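Local coordinates for protein NDP-N-acetyl-D-galactosaminuronic acid dehydrogenase (PDB 3G79) that probably oxidises UDP-N-acetylmannosamine to UDP-N-acetylmannosaminuronate in two NAD-dependent steps, as a member of the UDP-glucose/GDP-mannose dehydrogenase family, at residues Leu213-Pro216 and Gln222-Pro225; Leu312-Pro315 and Ser320-Val323; Phe331-Met336 and Ser375-Asp380. All blocks are in the same frame, centred on the assembly; numbering follows the deposited sequence.

Contact 1. Residues Leu213-Pro216 and Gln222-Pro225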
loop_
_atom_site.group_PDB
_atom_site.type_symbol
_atom_site.label_atom_id
_atom_site.label_comp_id
_atom_site.label_asym_id
_atom_site.label_seq_id
_atom_site.Cartn_x
_atom_site.Cartn_y
_atom_site.Cartn_z
ATOM N N LEU A 213 -19.189 27.085 1.160
ATOM C CA LEU A 213 -18.507 27.738 2.254
ATOM C C LEU A 213 -17.024 27.624 2.006
ATOM O O LEU A 213 -16.284 28.540 2.289
ATOM C CB LEU A 213 -18.888 27.087 3.590
ATOM C CG LEU A 213 -18.249 27.638 4.837
ATOM C CD1 LEU A 213 -18.512 29.141 4.952
ATOM C CD2 LEU A 213 -18.707 26.871 6.107
ATOM N N TYR A 214 -16.594 26.501 1.442
ATOM C CA TYR A 214 -15.142 26.262 1.293
ATOM C C TYR A 214 -14.483 26.515 -0.073
ATOM O O TYR A 214 -13.276 26.661 -0.127
ATOM C CB TYR A 214 -14.752 24.866 1.825
ATOM C CG TYR A 214 -14.958 24.747 3.325
ATOM C CD1 TYR A 214 -14.012 25.269 4.231
ATOM C CD2 TYR A 214 -16.085 24.132 3.844
ATOM C CE1 TYR A 214 -14.203 25.181 5.607
ATOM C CE2 TYR A 214 -16.268 24.042 5.225
ATOM C CZ TYR A 214 -15.326 24.566 6.095
ATOM O OH TYR A 214 -15.540 24.498 7.481
ATOM N N SER A 215 -15.237 26.540 -1.158
ATOM C CA SER A 215 -14.644 26.785 -2.475
ATOM C C SER A 215 -13.894 28.123 -2.541
ATOM O O SER A 215 -12.802 28.162 -3.097
ATOM C CB SER A 215 -15.681 26.678 -3.612
ATOM O OG SER A 215 -15.884 25.316 -3.986
ATOM N N PRO A 216 -14.443 29.212 -1.948
ATOM C CA PRO A 216 -13.754 30.485 -2.171
ATOM C C PRO A 216 -12.386 30.686 -1.503
ATOM O O PRO A 216 -11.639 31.554 -1.926
ATOM C CB PRO A 216 -14.759 31.530 -1.688
ATOM C CG PRO A 216 -16.058 30.873 -1.822
ATOM C CD PRO A 216 -15.818 29.424 -1.488
ATOM N N GLN A 222 -8.624 21.556 -4.030
ATOM C CA GLN A 222 -9.999 21.360 -4.483
ATOM C C GLN A 222 -10.816 20.683 -3.396
ATOM O O GLN A 222 -10.287 19.915 -2.576
ATOM C CB GLN A 222 -10.068 20.451 -5.707
ATOM C CG GLN A 222 -9.367 20.899 -6.982
ATOM C CD GLN A 222 -9.810 20.040 -8.182
ATOM O OE1 GLN A 222 -10.473 20.542 -9.103
ATOM N NE2 GLN A 222 -9.497 18.738 -8.139
ATOM N N VAL A 223 -12.110 20.950 -3.429
ATOM C CA VAL A 223 -13.069 20.373 -2.510
ATOM C C VAL A 223 -13.387 18.944 -2.934
ATOM O O VAL A 223 -13.550 18.651 -4.121
ATOM C CB VAL A 223 -14.331 21.274 -2.429
ATOM C CG1 VAL A 223 -15.522 20.517 -1.996
ATOM C CG2 VAL A 223 -14.093 22.376 -1.479
ATOM N N ILE A 224 -13.420 18.032 -1.965
ATOM C CA ILE A 224 -13.783 16.630 -2.246
ATOM C C ILE A 224 -15.069 16.379 -1.488
ATOM O O ILE A 224 -15.042 16.264 -0.255
ATOM C CB ILE A 224 -12.690 15.632 -1.828
ATOM C CG1 ILE A 224 -11.360 15.970 -2.521
ATOM C CG2 ILE A 224 -13.135 14.176 -2.158
ATOM C CD1 ILE A 224 -10.432 14.744 -2.746
ATOM N N PRO A 225 -16.206 16.352 -2.207
ATOM C CA PRO A 225 -17.529 16.307 -1.542
ATOM C C PRO A 225 -17.995 14.859 -1.325
ATOM O O PRO A 225 -17.817 13.993 -2.221
ATOM C CB PRO A 225 -18.448 17.033 -2.542
ATOM C CG PRO A 225 -17.808 16.662 -3.959
ATOM C CD PRO A 225 -16.316 16.299 -3.691
#
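Ser215 and Val223 mark the closest backbone approach between 213-216 and 222-225, with their CA atoms 6.6 Å apart. The first segment lies in the last part of helix 204-214 and leaves it, and the second runs from Gln222 into strand 223-227. Tyr214, Ser215 and Val223 account for all 84 Å² buried between them, and the junction is made without hydrogen bonds from one segment to the other.

Val223 provides the central side chain. Its CA–CB bond points at the first segment, and CG1 lies anti to the backbone N (chi1 156°). That rotation leaves CG2 on the other branch, anti to the carbonyl carbon, as the methyl that touches both partners: it stands 4.2 Å from Tyr214 CB and 4.3 Å from Ser215 OG. Its two neighbours differ: a methylene on Tyr214, and the Ser215 hydroxyl, which makes a weak bond back to Val211 O in the preceding turn.

These elements belong to a beta-alpha-beta unit, strand 197-201, helix 204-214 and strand 223-227, in which the two strands are parallel neighbours and 223-227 is the outermost strand of the sheet within its chain. Backbone bonds from Gln222 and Ile224 to Arg197 and Val199 tie this strand to the sheet.

Tyr214 meets Val223 through CB alone. Its ring leads off in another direction, packing on Val144 and Val199, while Leu213 CG sits 4.1 Å above one ring face, toward the rim. The phenol oxygen is hydrogen-bonded to Glu146 OE2, fixing the far end of the side chain inside the domain.

Contact 2. Residues Leu312-Pro315 and Ser320-Val323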
loop_
_atom_site.group_PDB
_atom_site.type_symbol
_atom_site.label_atom_id
_atom_site.label_comp_id
_atom_site.label_asym_id
_atom_site.label_seq_id
_atom_site.Cartn_x
_atom_site.Cartn_y
_atom_site.Cartn_z
ATOM N N LEU A 312 -21.921 -6.472 8.563
ATOM C CA LEU A 312 -20.582 -6.634 7.996
ATOM C C LEU A 312 -20.343 -8.069 7.524
ATOM O O LEU A 312 -20.448 -9.019 8.308
ATOM C CB LEU A 312 -19.507 -6.250 8.999
ATOM C CG LEU A 312 -18.087 -6.500 8.477
ATOM C CD1 LEU A 312 -17.696 -5.529 7.335
ATOM C CD2 LEU A 312 -17.052 -6.514 9.593
ATOM N N ASP A 313 -20.029 -8.197 6.233
ATOM C CA ASP A 313 -19.740 -9.449 5.570
ATOM C C ASP A 313 -18.214 -9.532 5.482
ATOM O O ASP A 313 -17.555 -8.699 4.832
ATOM C CB ASP A 313 -20.376 -9.389 4.183
ATOM C CG ASP A 313 -20.535 -10.735 3.542
ATOM O OD1 ASP A 313 -20.505 -11.756 4.240
ATOM O OD2 ASP A 313 -20.736 -10.783 2.323
ATOM N N TYR A 314 -17.635 -10.528 6.147
ATOM C CA TYR A 314 -16.171 -10.601 6.299
ATOM C C TYR A 314 -15.800 -12.063 6.439
ATOM O O TYR A 314 -16.600 -12.849 6.936
ATOM C CB TYR A 314 -15.700 -9.773 7.512
ATOM C CG TYR A 314 -14.223 -9.523 7.475
ATOM C CD1 TYR A 314 -13.693 -8.562 6.613
ATOM C CD2 TYR A 314 -13.343 -10.277 8.248
ATOM C CE1 TYR A 314 -12.332 -8.357 6.515
ATOM C CE2 TYR A 314 -11.986 -10.080 8.160
ATOM C CZ TYR A 314 -11.497 -9.088 7.294
ATOM O OH TYR A 314 -10.166 -8.831 7.188
ATOM N N PRO A 315 -14.622 -12.467 5.972
ATOM C CA PRO A 315 -14.535 -13.939 6.033
ATOM C C PRO A 315 -14.423 -14.512 7.460
ATOM O O PRO A 315 -13.911 -13.845 8.356
ATOM C CB PRO A 315 -13.320 -14.287 5.148
ATOM C CG PRO A 315 -12.569 -12.982 4.940
ATOM C CD PRO A 315 -13.567 -11.850 5.147
ATOM N N SER A 320 -9.297 -8.462 11.302
ATOM C CA SER A 320 -9.209 -7.347 10.424
ATOM C C SER A 320 -7.759 -7.263 10.100
ATOM O O SER A 320 -6.892 -7.344 10.997
ATOM C CB SER A 320 -9.612 -6.115 11.191
ATOM O OG SER A 320 -9.223 -4.915 10.548
ATOM N N ILE A 321 -7.477 -7.097 8.818
ATOM C CA ILE A 321 -6.131 -6.744 8.391
ATOM C C ILE A 321 -5.562 -5.577 9.193
ATOM O O ILE A 321 -4.378 -5.546 9.487
ATOM C CB ILE A 321 -6.094 -6.395 6.891
ATOM C CG1 ILE A 321 -6.333 -7.658 6.073
ATOM C CG2 ILE A 321 -4.763 -5.832 6.513
ATOM C CD1 ILE A 321 -6.750 -7.361 4.688
ATOM N N TYR A 322 -6.376 -4.613 9.553
ATOM C CA TYR A 322 -5.778 -3.412 10.152
ATOM C C TYR A 322 -5.378 -3.746 11.563
ATOM O O TYR A 322 -4.314 -3.345 12.019
ATOM C CB TYR A 322 -6.737 -2.220 10.117
ATOM C CG TYR A 322 -7.483 -2.086 8.812
ATOM C CD1 TYR A 322 -6.799 -2.080 7.569
ATOM C CD2 TYR A 322 -8.859 -1.929 8.806
ATOM C CE1 TYR A 322 -7.486 -1.928 6.348
ATOM C CE2 TYR A 322 -9.560 -1.780 7.594
ATOM C CZ TYR A 322 -8.868 -1.780 6.370
ATOM O OH TYR A 322 -9.598 -1.620 5.208
ATOM N N VAL A 323 -6.209 -4.542 12.237
ATOM C CA VAL A 323 -5.970 -4.915 13.639
ATOM C C VAL A 323 -4.622 -5.635 13.725
ATOM O O VAL A 323 -3.834 -5.387 14.643
ATOM C CB VAL A 323 -7.135 -5.759 14.180
ATOM C CG1 VAL A 323 -6.776 -6.482 15.528
ATOM C CG2 VAL A 323 -8.394 -4.896 14.323
#
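Ser320 OG is gripped from several directions. It accepts Tyr322 N at 3.0 Å, with a bent N-H...O angle of 141°, and Val323 N in a straighter but weak bond of 3.5 Å and 160°. These make Ser320 the N-cap of helix 321-345. The same oxygen is hydrogen-bonded to Glu302 OE2 and to Gln251 NE2 of the second subunit, so the cap also joins helix 293-305 and the dimer interface.

Tyr314 reaches this helix start from the loop before it, both lying in the family's central domain. With CG anti to the backbone N (chi1 -165°), the ring extends toward the helix start, and the phenol oxygen does the touching: OH lies 3.7 Å from Ser320 CA and 3.6 Å from Ile321 N, the latter without a hydrogen bond between them. Ile321 N is bonded to Gln251 OE1 of the second subunit. A looser contact of 4.2 Å joins Tyr314 OH to Ile321 CG1. Ser320 CA approaches the ring obliquely, whereas Pro315 CD lies over one face, 3.3 Å above its plane and displaced toward the rim.

The polar need of Tyr314 is met next to the segment, by a hydrogen bond from OH to Asp319 O. This ties the two ends of the short 314-320 loop together, while Tyr314 also packs on Val328 of the second subunit.

Since OG already receives backbone N-H groups and an amide N-H from that neighbouring glutamine, its own proton is probably directed to Glu302. One hydroxyl would then couple the helix terminus to a carboxylate, and Gln251 of the second subunit links both Ser320 and Ile321 to the partner chain through its two amide ends.

Contact 3. Residues Phe331-Met336 and Ser375-Asp380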
loop_
_atom_site.group_PDB
_atom_site.type_symbol
_atom_site.label_atom_id
_atom_site.label_comp_id
_atom_site.label_asym_id
_atom_site.label_seq_id
_atom_site.Cartn_x
_atom_site.Cartn_y
_atom_site.Cartn_z
ATOM N N PHE A 331 4.961 -4.782 17.715
ATOM C CA PHE A 331 5.947 -5.793 18.035
ATOM C C PHE A 331 7.369 -5.315 17.913
ATOM O O PHE A 331 8.278 -5.848 18.554
ATOM C CB PHE A 331 5.769 -7.005 17.125
ATOM C CG PHE A 331 6.771 -8.101 17.362
ATOM C CD1 PHE A 331 6.837 -8.762 18.605
ATOM C CD2 PHE A 331 7.634 -8.493 16.348
ATOM C CE1 PHE A 331 7.748 -9.808 18.818
ATOM C CE2 PHE A 331 8.556 -9.521 16.558
ATOM C CZ PHE A 331 8.611 -10.186 17.786
ATOM N N MET A 332 7.576 -4.309 17.082
ATOM C CA MET A 332 8.898 -3.916 16.700
ATOM C C MET A 332 9.796 -3.530 17.873
ATOM O O MET A 332 10.980 -3.880 17.844
ATOM C CB MET A 332 8.850 -2.885 15.572
ATOM C CG MET A 332 8.131 -3.456 14.314
ATOM S SD MET A 332 8.844 -4.989 13.662
ATOM C CE MET A 332 7.548 -5.552 12.647
ATOM N N PRO A 333 9.261 -2.832 18.913
ATOM C CA PRO A 333 10.076 -2.712 20.120
ATOM C C PRO A 333 10.542 -4.031 20.711
ATOM O O PRO A 333 11.722 -4.122 21.073
ATOM C CB PRO A 333 9.157 -1.957 21.110
ATOM C CG PRO A 333 8.483 -1.043 20.247
ATOM C CD PRO A 333 8.130 -1.892 18.980
ATOM N N ALA A 334 9.667 -5.031 20.802
ATOM C CA ALA A 334 10.092 -6.347 21.294
ATOM C C ALA A 334 11.119 -6.964 20.337
ATOM O O ALA A 334 12.071 -7.604 20.794
ATOM C CB ALA A 334 8.908 -7.323 21.553
ATOM N N HIS A 335 10.966 -6.719 19.038
ATOM C CA HIS A 335 11.927 -7.245 18.094
ATOM C C HIS A 335 13.298 -6.597 18.289
ATOM O O HIS A 335 14.351 -7.281 18.175
ATOM C CB HIS A 335 11.451 -7.120 16.640
ATOM C CG HIS A 335 12.454 -7.616 15.653
ATOM N ND1 HIS A 335 12.801 -8.952 15.548
ATOM C CD2 HIS A 335 13.245 -6.954 14.779
ATOM C CE1 HIS A 335 13.730 -9.090 14.617
ATOM N NE2 HIS A 335 14.016 -7.894 14.141
ATOM N N MET A 336 13.288 -5.295 18.615
ATOM C CA MET A 336 14.526 -4.529 18.820
ATOM C C MET A 336 15.242 -5.114 19.999
ATOM O O MET A 336 16.428 -5.449 19.896
ATOM C CB MET A 336 14.255 -3.025 19.018
ATOM C CG MET A 336 14.110 -2.220 17.701
ATOM S SD MET A 336 15.695 -1.838 16.870
ATOM C CE MET A 336 15.499 -3.023 15.612
ATOM N N SER A 375 10.094 3.948 21.621
ATOM C CA SER A 375 11.277 3.864 22.495
ATOM C C SER A 375 10.902 3.535 23.946
ATOM O O SER A 375 11.703 2.943 24.688
ATOM C CB SER A 375 12.084 5.170 22.463
ATOM O OG SER A 375 12.478 5.488 21.139
ATOM N N GLU A 376 9.691 3.919 24.352
ATOM C CA GLU A 376 9.249 3.627 25.709
ATOM C C GLU A 376 9.111 2.117 25.943
ATOM O O GLU A 376 9.834 1.585 26.764
ATOM C CB GLU A 376 7.978 4.385 26.074
ATOM C CG GLU A 376 7.632 4.326 27.513
ATOM C CD GLU A 376 6.821 5.533 27.950
ATOM O OE1 GLU A 376 6.220 5.475 29.046
ATOM O OE2 GLU A 376 6.805 6.553 27.214
ATOM N N PRO A 377 8.220 1.407 25.202
ATOM C CA PRO A 377 8.176 -0.031 25.528
ATOM C C PRO A 377 9.531 -0.728 25.427
ATOM O O PRO A 377 9.736 -1.704 26.119
ATOM C CB PRO A 377 7.167 -0.612 24.535
ATOM C CG PRO A 377 7.142 0.364 23.389
ATOM C CD PRO A 377 7.397 1.716 24.007
ATOM N N TYR A 378 10.449 -0.228 24.602
ATOM C CA TYR A 378 11.786 -0.815 24.509
ATOM C C TYR A 378 12.553 -0.563 25.782
ATOM O O TYR A 378 13.088 -1.500 26.387
ATOM C CB TYR A 378 12.571 -0.269 23.329
ATOM C CG TYR A 378 13.995 -0.821 23.290
ATOM C CD1 TYR A 378 14.361 -1.853 22.393
ATOM C CD2 TYR A 378 14.990 -0.307 24.150
ATOM C CE1 TYR A 378 15.663 -2.348 22.376
ATOM C CE2 TYR A 378 16.257 -0.793 24.132
ATOM C CZ TYR A 378 16.601 -1.832 23.254
ATOM O OH TYR A 378 17.918 -2.295 23.262
ATOM N N ARG A 379 12.614 0.702 26.191
ATOM C CA ARG A 379 13.286 1.055 27.433
ATOM C C ARG A 379 12.762 0.206 28.582
ATOM O O ARG A 379 13.535 -0.235 29.443
ATOM C CB ARG A 379 13.134 2.548 27.745
ATOM C CG ARG A 379 13.669 2.941 29.101
ATOM C CD ARG A 379 13.465 4.394 29.374
ATOM N NE ARG A 379 13.920 4.724 30.696
ATOM C CZ ARG A 379 13.181 4.765 31.810
ATOM N NH1 ARG A 379 11.877 4.471 31.827
ATOM N NH2 ARG A 379 13.778 5.092 32.951
ATOM N N ASP A 380 11.465 -0.061 28.570
ATOM C CA ASP A 380 10.841 -0.825 29.637
ATOM C C ASP A 380 11.264 -2.279 29.703
ATOM O O ASP A 380 11.470 -2.809 30.810
ATOM C CB ASP A 380 9.314 -0.663 29.598
ATOM C CG ASP A 380 8.856 0.625 30.287
ATOM O OD1 ASP A 380 9.634 1.180 31.096
ATOM O OD2 ASP A 380 7.727 1.088 30.032
#
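Tyr378 leans from helix 375-385 against helix 321-345 with CG anti to its own backbone N (chi1 176°). Its CB starts 4.4 Å from Pro333 CB, a loose apolar contact at the base of the side chain. Further out, CD1 makes the tightest approach: Met336 CB lies 3.6 Å away, oblique to the ring, and Pro333 O is 3.7 Å away at the ring edge, near its plane. CE1 continues along Met336, reaching its carbonyl carbon C at 3.7 Å, again edge-on and in the ring plane. The tip then draws off, with OH 5.1 Å from that same Met336 C.

The tyrosine is thus applied to the neighbouring backbone by one edge, while its side chain also packs on Val356 and Met358 of strand 355-359. That strand opens the parallel, Rossmann-like sheet of the domain that in this family binds UDP, and helix 375-385 follows it in a beta-alpha-beta connection to strand 388-392. Helix 321-345, by contrast, is the long helix leading toward that domain from the central region. The segment axes come within 8.5 Å and run in broadly the same direction, at a signed crossing angle of -41°.

Two prolines fill the approach beside Tyr378. Pro333 and Pro377 have their rings at a slant to each other, touching CG to CG at 3.7 Å. Pro333 also marks a kink: it has no N-H to give, and Ala334 N also lacks a bond to the turn before, although His335 N and Met336 N resume the helical pattern. Met336 contributes its CB here, while the bent remainder of its chain turns away and packs on Ile468.

Overall arrangement
The contacts follow one another along the chain and lie in different parts of an elongated subunit. Contact 1 belongs to the edge of the mixed eight-strand sheet of the N-terminal NAD-binding region, and contact 3 joins helix 321-345 to the parallel sheet domain of the UDP-binding region; their centres are 43 Å apart, on opposite sides of the chain's centre. Contact 2, in the central domain, lies 33 Å from contact 1 and 27 Å from contact 3, centre to centre. Contacts 2 and 3 share helix 321-345, which runs from the central domain to the UDP-binding domain and so connects them. Each site has residues near the second subunit; Asp313 of one subunit is hydrogen-bonded to His335 of the other.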